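Local coordinates for thiol-disulfide oxidoreductase (Bacteroides thetaiotaomicron, PDB 3FW2), which is probably a TlpA-like thiol-disulfide oxidoreductase, this chain being its C-terminal domain with the thioredoxin fold, at residues I38-S43 with I117-L122; G71-S76 with D94-C99. One frame throughout, in Å; residues are numbered along the deposited sequence.

Contact 1 (I38-S43 with I117-L122)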
loop_
_atom_site.group_PDB
_atom_site.type_symbol
_atom_site.label_atom_id
_atom_site.label_comp_id
_atom_site.label_asym_id
_atom_site.label_seq_id
_atom_site.Cartn_x
_atom_site.Cartn_y
_atom_site.Cartn_z
ATOM N N ILE A 38 12.095 10.277 -7.930
ATOM C CA ILE A 38 11.656 8.871 -7.808
ATOM C C ILE A 38 10.218 8.873 -7.373
ATOM O O ILE A 38 9.899 9.521 -6.357
ATOM C CB ILE A 38 12.450 8.090 -6.793
ATOM C CG1 ILE A 38 13.943 8.029 -7.172
ATOM C CG2 ILE A 38 11.919 6.678 -6.676
ATOM C CD1 ILE A 38 14.787 7.252 -6.110
ATOM N N ASN A 39 9.326 8.301 -8.202
ATOM C CA ASN A 39 7.908 8.186 -7.843
ATOM C C ASN A 39 7.525 6.738 -7.548
ATOM O O ASN A 39 7.942 5.787 -8.260
ATOM C CB ASN A 39 6.994 8.822 -8.876
ATOM C CG ASN A 39 6.839 7.980 -10.146
ATOM O OD1 ASN A 39 5.801 7.286 -10.353
ATOM N ND2 ASN A 39 7.813 8.035 -10.975
ATOM N N PHE A 40 6.731 6.562 -6.520
ATOM C CA PHE A 40 6.278 5.251 -6.089
ATOM C C PHE A 40 4.762 5.110 -6.338
ATOM O O PHE A 40 3.988 6.041 -6.092
ATOM C CB PHE A 40 6.488 5.071 -4.591
ATOM C CG PHE A 40 7.942 5.040 -4.155
ATOM C CD1 PHE A 40 8.626 3.855 -4.070
ATOM C CD2 PHE A 40 8.617 6.200 -3.898
ATOM C CE1 PHE A 40 9.962 3.818 -3.660
ATOM C CE2 PHE A 40 9.970 6.148 -3.505
ATOM C CZ PHE A 40 10.603 4.949 -3.394
ATOM N N TRP A 41 4.357 3.941 -6.837
ATOM C CA TRP A 41 2.985 3.738 -7.269
ATOM C C TRP A 41 2.731 2.234 -7.340
ATOM O O TRP A 41 3.637 1.417 -7.116
ATOM C CB TRP A 41 2.783 4.347 -8.667
ATOM C CG TRP A 41 3.552 3.670 -9.760
ATOM C CD1 TRP A 41 4.906 3.704 -9.960
ATOM C CD2 TRP A 41 3.028 2.785 -10.763
ATOM N NE1 TRP A 41 5.248 2.929 -11.031
ATOM C CE2 TRP A 41 4.131 2.343 -11.542
ATOM C CE3 TRP A 41 1.750 2.357 -11.097
ATOM C CZ2 TRP A 41 3.972 1.497 -12.641
ATOM C CZ3 TRP A 41 1.587 1.514 -12.169
ATOM C CH2 TRP A 41 2.696 1.074 -12.915
ATOM N N ALA A 42 1.507 1.861 -7.682
ATOM C CA ALA A 42 1.201 0.489 -8.056
ATOM C C ALA A 42 -0.034 0.420 -8.909
ATOM O O ALA A 42 -0.989 1.207 -8.745
ATOM C CB ALA A 42 0.982 -0.407 -6.818
ATOM N N SER A 43 -0.084 -0.549 -9.824
ATOM C CA SER A 43 -1.258 -0.692 -10.673
ATOM C C SER A 43 -2.511 -1.092 -9.887
ATOM O O SER A 43 -3.641 -0.856 -10.301
ATOM C CB SER A 43 -0.965 -1.676 -11.832
ATOM O OG SER A 43 -1.162 -3.020 -11.409
ATOM N N ILE A 117 0.824 5.288 -1.003
ATOM C CA ILE A 117 1.111 5.617 -2.408
ATOM C C ILE A 117 -0.061 6.361 -2.989
ATOM O O ILE A 117 -1.193 6.172 -2.559
ATOM C CB ILE A 117 1.480 4.389 -3.268
ATOM C CG1 ILE A 117 0.492 3.239 -2.973
ATOM C CG2 ILE A 117 2.948 3.999 -3.010
ATOM C CD1 ILE A 117 0.541 2.027 -3.990
ATOM N N PRO A 118 0.207 7.270 -3.943
ATOM C CA PRO A 118 1.507 7.632 -4.470
ATOM C C PRO A 118 2.408 8.307 -3.481
ATOM O O PRO A 118 1.946 8.948 -2.492
ATOM C CB PRO A 118 1.175 8.622 -5.592
ATOM C CG PRO A 118 -0.149 9.145 -5.210
ATOM C CD PRO A 118 -0.870 8.003 -4.621
ATOM N N ALA A 119 3.714 8.236 -3.747
ATOM C CA ALA A 119 4.705 8.978 -2.968
ATOM C C ALA A 119 5.798 9.366 -3.933
ATOM O O ALA A 119 5.911 8.777 -5.000
ATOM C CB ALA A 119 5.324 8.055 -1.829
ATOM N N ASN A 120 6.630 10.343 -3.550
ATOM C CA ASN A 120 7.847 10.612 -4.304
ATOM C C ASN A 120 8.991 11.116 -3.411
ATOM O O ASN A 120 8.814 11.421 -2.214
ATOM C CB ASN A 120 7.586 11.515 -5.509
ATOM C CG ASN A 120 7.199 12.899 -5.123
ATOM O OD1 ASN A 120 7.834 13.485 -4.264
ATOM N ND2 ASN A 120 6.174 13.459 -5.806
ATOM N N ILE A 121 10.179 11.136 -3.980
ATOM C CA ILE A 121 11.358 11.583 -3.274
ATOM C C ILE A 121 12.304 12.144 -4.302
ATOM O O ILE A 121 12.396 11.614 -5.414
ATOM C CB ILE A 121 11.992 10.469 -2.404
ATOM C CG1 ILE A 121 13.110 11.048 -1.524
ATOM C CG2 ILE A 121 12.596 9.361 -3.253
ATOM C CD1 ILE A 121 13.556 10.145 -0.365
ATOM N N LEU A 122 13.005 13.204 -3.939
ATOM C CA LEU A 122 13.913 13.916 -4.852
ATOM C C LEU A 122 15.298 13.867 -4.275
ATOM O O LEU A 122 15.476 14.242 -3.139
ATOM C CB LEU A 122 13.454 15.351 -5.010
ATOM C CG LEU A 122 14.257 16.305 -5.899
ATOM C CD1 LEU A 122 14.266 15.787 -7.385
ATOM C CD2 LEU A 122 13.656 17.702 -5.829
#
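The Phe40 ring meets the partner strand with its edge: Ala119 O lies in the ring plane, 3.9 Å from Phe40 CD2, and one position further round the rim Phe40 CE2 reaches Ile121 CG2. On the same face of the sheet Ile38 and Ile121 stand next to each other with the same heading, Ile38 CB 3.8 Å from Ile121 CG2; Ile75 of the next strand touches both Ile38 and Phe40. Beneath these side chains the strands run antiparallel. Phe40 N reaches Ala119 O at 2.8 Å in an almost straight bond, and Ile38 N and Ile121 O pair equally straight. The return bond from Ala119 N to Phe40 O is longer, 3.2 Å. Asn120 belongs to the other face, where its CB passes 3.2 Å from Ile38 O while its ND2 turns off to bond Leu134 O. Just ahead of strand 119-122, Ile117, joined to Pro118 by a cis peptide bond, holds CG1 between its backbone N and carbonyl carbon (chi1 45°); this carries CD1 to Ala42 CB at 3.8 Å, while CG2 packs on Phe40 CB at 4.0 Å. With an alanine here CG2 and CD1 would be gone, which would probably leave Phe40 CB and Ala42 CB without their apolar partner ahead of the cis-proline. A cis-proline before this strand is a hallmark of the thioredoxin fold, and Ile117 also packs on Trp44 of the second subunit. The strand pair is thus held by backbone polarity satisfied across the ladder, with hydrocarbon and one aromatic edge covering one face.

Contact 2 (G71-S76 with D94-C99); sequences GMLGIS and DWEQVC
Gly74 O accepts two donors from the neighbouring strand: Val98 N at 2.8 Å, nearly in line with the carbonyl, and the weaker CA-H of Gln97, with Gln97 CA 3.4 Å from Gly74 O. The parallel ladder continues with straight bonds from Gly74 N to Glu96 O and from Ser76 N to Val98 O. Nearer the start of the pair the backbones are further apart, and a water fills in, donating to Met72 O at 2.7 Å and accepting from Glu96 N at 2.9 Å. The Trp95 indole is covered on both faces. Over one stands the methyl of the selenomethionine Met72, its CE 3.6 Å from the centroid of the five-membered ring and 13° off the normal, a CH-pi contact; a bend at chi3 (60°) folds it there, with SE further up over the same face. Against the opposite face, toward the rim, lies Gln97 NE2, which donates to Trp95 O at 3.1 Å from well above the carbonyl plane. The other end of that amide faces the glycine, with Gln97 OE1 3.6 Å from Gly74 CA, in space that a side chain at Gly74 would occupy; OE1 also takes a weak bond from Trp41 NE1. On the other side of the sheet Leu73 CD1 lies along Glu96 CG, 3.7 Å away, and Ile75 CG1 packs on Val98 CG2. Glu96 bends back so that OE1 accepts from Gln97 N, while OE2 bonds Asn18. Helix 81-90 links the two strands, Trp84 touching Gln97 and Cys99: the three form a beta-alpha-beta unit, consistent with the helix and strand that TlpA-like proteins insert into the thioredoxin fold ahead of the cis-proline.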
loop_
_atom_site.group_PDB
_atom_site.type_symbol
_atom_site.label_atom_id
_atom_site.label_comp_id
_atom_site.label_asym_id
_atom_site.label_seq_id
_atom_site.Cartn_x
_atom_site.Cartn_y
_atom_site.Cartn_z
ATOM N N GLY A 71 16.706 13.499 -13.823
ATOM C CA GLY A 71 16.184 12.237 -14.294
ATOM C C GLY A 71 14.961 11.802 -13.490
ATOM O O GLY A 71 14.727 12.315 -12.395
HETATM N N MSE A 72 14.207 10.845 -14.037
HETATM C CA MSE A 72 12.990 10.327 -13.387
HETATM C C MSE A 72 12.975 8.803 -13.358
HETATM O O MSE A 72 13.316 8.111 -14.360
HETATM C CB MSE A 72 11.747 10.834 -14.122
HETATM C CG MSE A 72 11.576 12.287 -13.998
HETATM SE SE MSE A 72 10.054 12.882 -15.164
HETATM C CE MSE A 72 8.564 11.849 -14.393
ATOM N N LEU A 73 12.524 8.239 -12.236
ATOM C CA LEU A 73 12.433 6.793 -12.100
ATOM C C LEU A 73 11.108 6.470 -11.389
ATOM O O LEU A 73 10.884 6.959 -10.303
ATOM C CB LEU A 73 13.551 6.233 -11.203
ATOM C CG LEU A 73 13.556 4.728 -10.957
ATOM C CD1 LEU A 73 13.648 3.942 -12.269
ATOM C CD2 LEU A 73 14.704 4.375 -9.975
ATOM N N GLY A 74 10.333 5.554 -11.954
ATOM C CA GLY A 74 9.126 5.056 -11.312
ATOM C C GLY A 74 9.437 3.708 -10.695
ATOM O O GLY A 74 9.964 2.806 -11.360
ATOM N N ILE A 75 9.076 3.576 -9.430
ATOM C CA ILE A 75 9.192 2.337 -8.683
ATOM C C ILE A 75 7.809 1.836 -8.323
ATOM O O ILE A 75 7.054 2.508 -7.602
ATOM C CB ILE A 75 10.010 2.521 -7.424
ATOM C CG1 ILE A 75 11.444 2.969 -7.781
ATOM C CG2 ILE A 75 10.008 1.230 -6.624
ATOM C CD1 ILE A 75 12.401 3.131 -6.636
ATOM N N SER A 76 7.441 0.683 -8.851
ATOM C CA SER A 76 6.146 0.104 -8.551
ATOM C C SER A 76 6.181 -0.884 -7.412
ATOM O O SER A 76 7.144 -1.660 -7.275
ATOM C CB SER A 76 5.572 -0.608 -9.755
ATOM O OG SER A 76 4.312 -1.230 -9.437
ATOM N N ASP A 94 6.263 6.757 -19.352
ATOM C CA ASP A 94 7.299 6.593 -20.346
ATOM C C ASP A 94 8.748 6.800 -19.862
ATOM O O ASP A 94 9.687 6.481 -20.573
ATOM C CB ASP A 94 7.063 7.560 -21.527
ATOM C CG ASP A 94 5.861 7.203 -22.373
ATOM O OD1 ASP A 94 5.412 6.039 -22.319
ATOM O OD2 ASP A 94 5.379 8.159 -23.061
ATOM N N TRP A 95 8.906 7.342 -18.664
ATOM C CA TRP A 95 10.185 7.368 -17.960
ATOM C C TRP A 95 10.507 5.995 -17.450
ATOM O O TRP A 95 9.674 5.082 -17.477
ATOM C CB TRP A 95 10.175 8.387 -16.835
ATOM C CG TRP A 95 9.039 8.303 -15.828
ATOM C CD1 TRP A 95 9.158 7.860 -14.528
ATOM C CD2 TRP A 95 7.681 8.780 -15.947
ATOM N NE1 TRP A 95 7.956 7.923 -13.906
ATOM C CE2 TRP A 95 7.041 8.492 -14.745
ATOM C CE3 TRP A 95 6.924 9.379 -16.988
ATOM C CZ2 TRP A 95 5.698 8.789 -14.517
ATOM C CZ3 TRP A 95 5.594 9.646 -16.769
ATOM C CH2 TRP A 95 4.998 9.367 -15.532
ATOM N N GLU A 96 11.745 5.814 -17.027
ATOM C CA GLU A 96 12.182 4.451 -16.637
ATOM C C GLU A 96 11.300 3.922 -15.510
ATOM O O GLU A 96 10.925 4.652 -14.606
ATOM C CB GLU A 96 13.639 4.461 -16.202
ATOM C CG GLU A 96 14.223 3.072 -15.848
ATOM C CD GLU A 96 14.180 2.053 -16.974
ATOM O OE1 GLU A 96 13.074 1.591 -17.373
ATOM O OE2 GLU A 96 15.269 1.705 -17.457
ATOM N N GLN A 97 11.002 2.635 -15.581
ATOM C CA GLN A 97 10.110 1.963 -14.664
ATOM C C GLN A 97 10.762 0.677 -14.140
ATOM O O GLN A 97 11.297 -0.146 -14.906
ATOM C CB GLN A 97 8.820 1.587 -15.339
ATOM C CG GLN A 97 8.070 2.729 -15.932
ATOM C CD GLN A 97 7.551 3.728 -14.874
ATOM O OE1 GLN A 97 7.145 3.320 -13.787
ATOM N NE2 GLN A 97 7.588 5.025 -15.209
ATOM N N VAL A 98 10.730 0.510 -12.834
ATOM C CA VAL A 98 11.252 -0.715 -12.196
ATOM C C VAL A 98 10.261 -1.300 -11.199
ATOM O O VAL A 98 9.359 -0.586 -10.694
ATOM C CB VAL A 98 12.606 -0.438 -11.494
ATOM C CG1 VAL A 98 13.724 0.054 -12.502
ATOM C CG2 VAL A 98 12.434 0.520 -10.319
ATOM N N CYS A 99 10.416 -2.622 -10.940
ATOM C CA CYS A 99 9.562 -3.350 -10.034
ATOM C C CYS A 99 10.181 -4.720 -9.763
ATOM O O CYS A 99 10.542 -5.397 -10.698
ATOM C CB CYS A 99 8.165 -3.526 -10.663
ATOM S SG CYS A 99 6.987 -4.304 -9.534
HETATM O O HOH W 1 13.708 7.911 -17.058
#

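Overall arrangement
Both contacts are buried strand pairings of one mixed sheet, their centres about 9 Å apart, and contact 2 lies within the chain loop that contact 1 closes. Strands 35-41 and 70-76 are neighbours, so the two ladders join through Asn39, whose N and O probably bond Leu73 O and Ile75 N. Contact 1 is the antiparallel step in the middle of the sheet, mainly backbone bonds under apolar side chains, and its cis-proline end approaches the second subunit. Contact 2 is the parallel step to an outer strand, touched by no other chain; there a water, an indole and a folded glutamine supplement the backbone bonds.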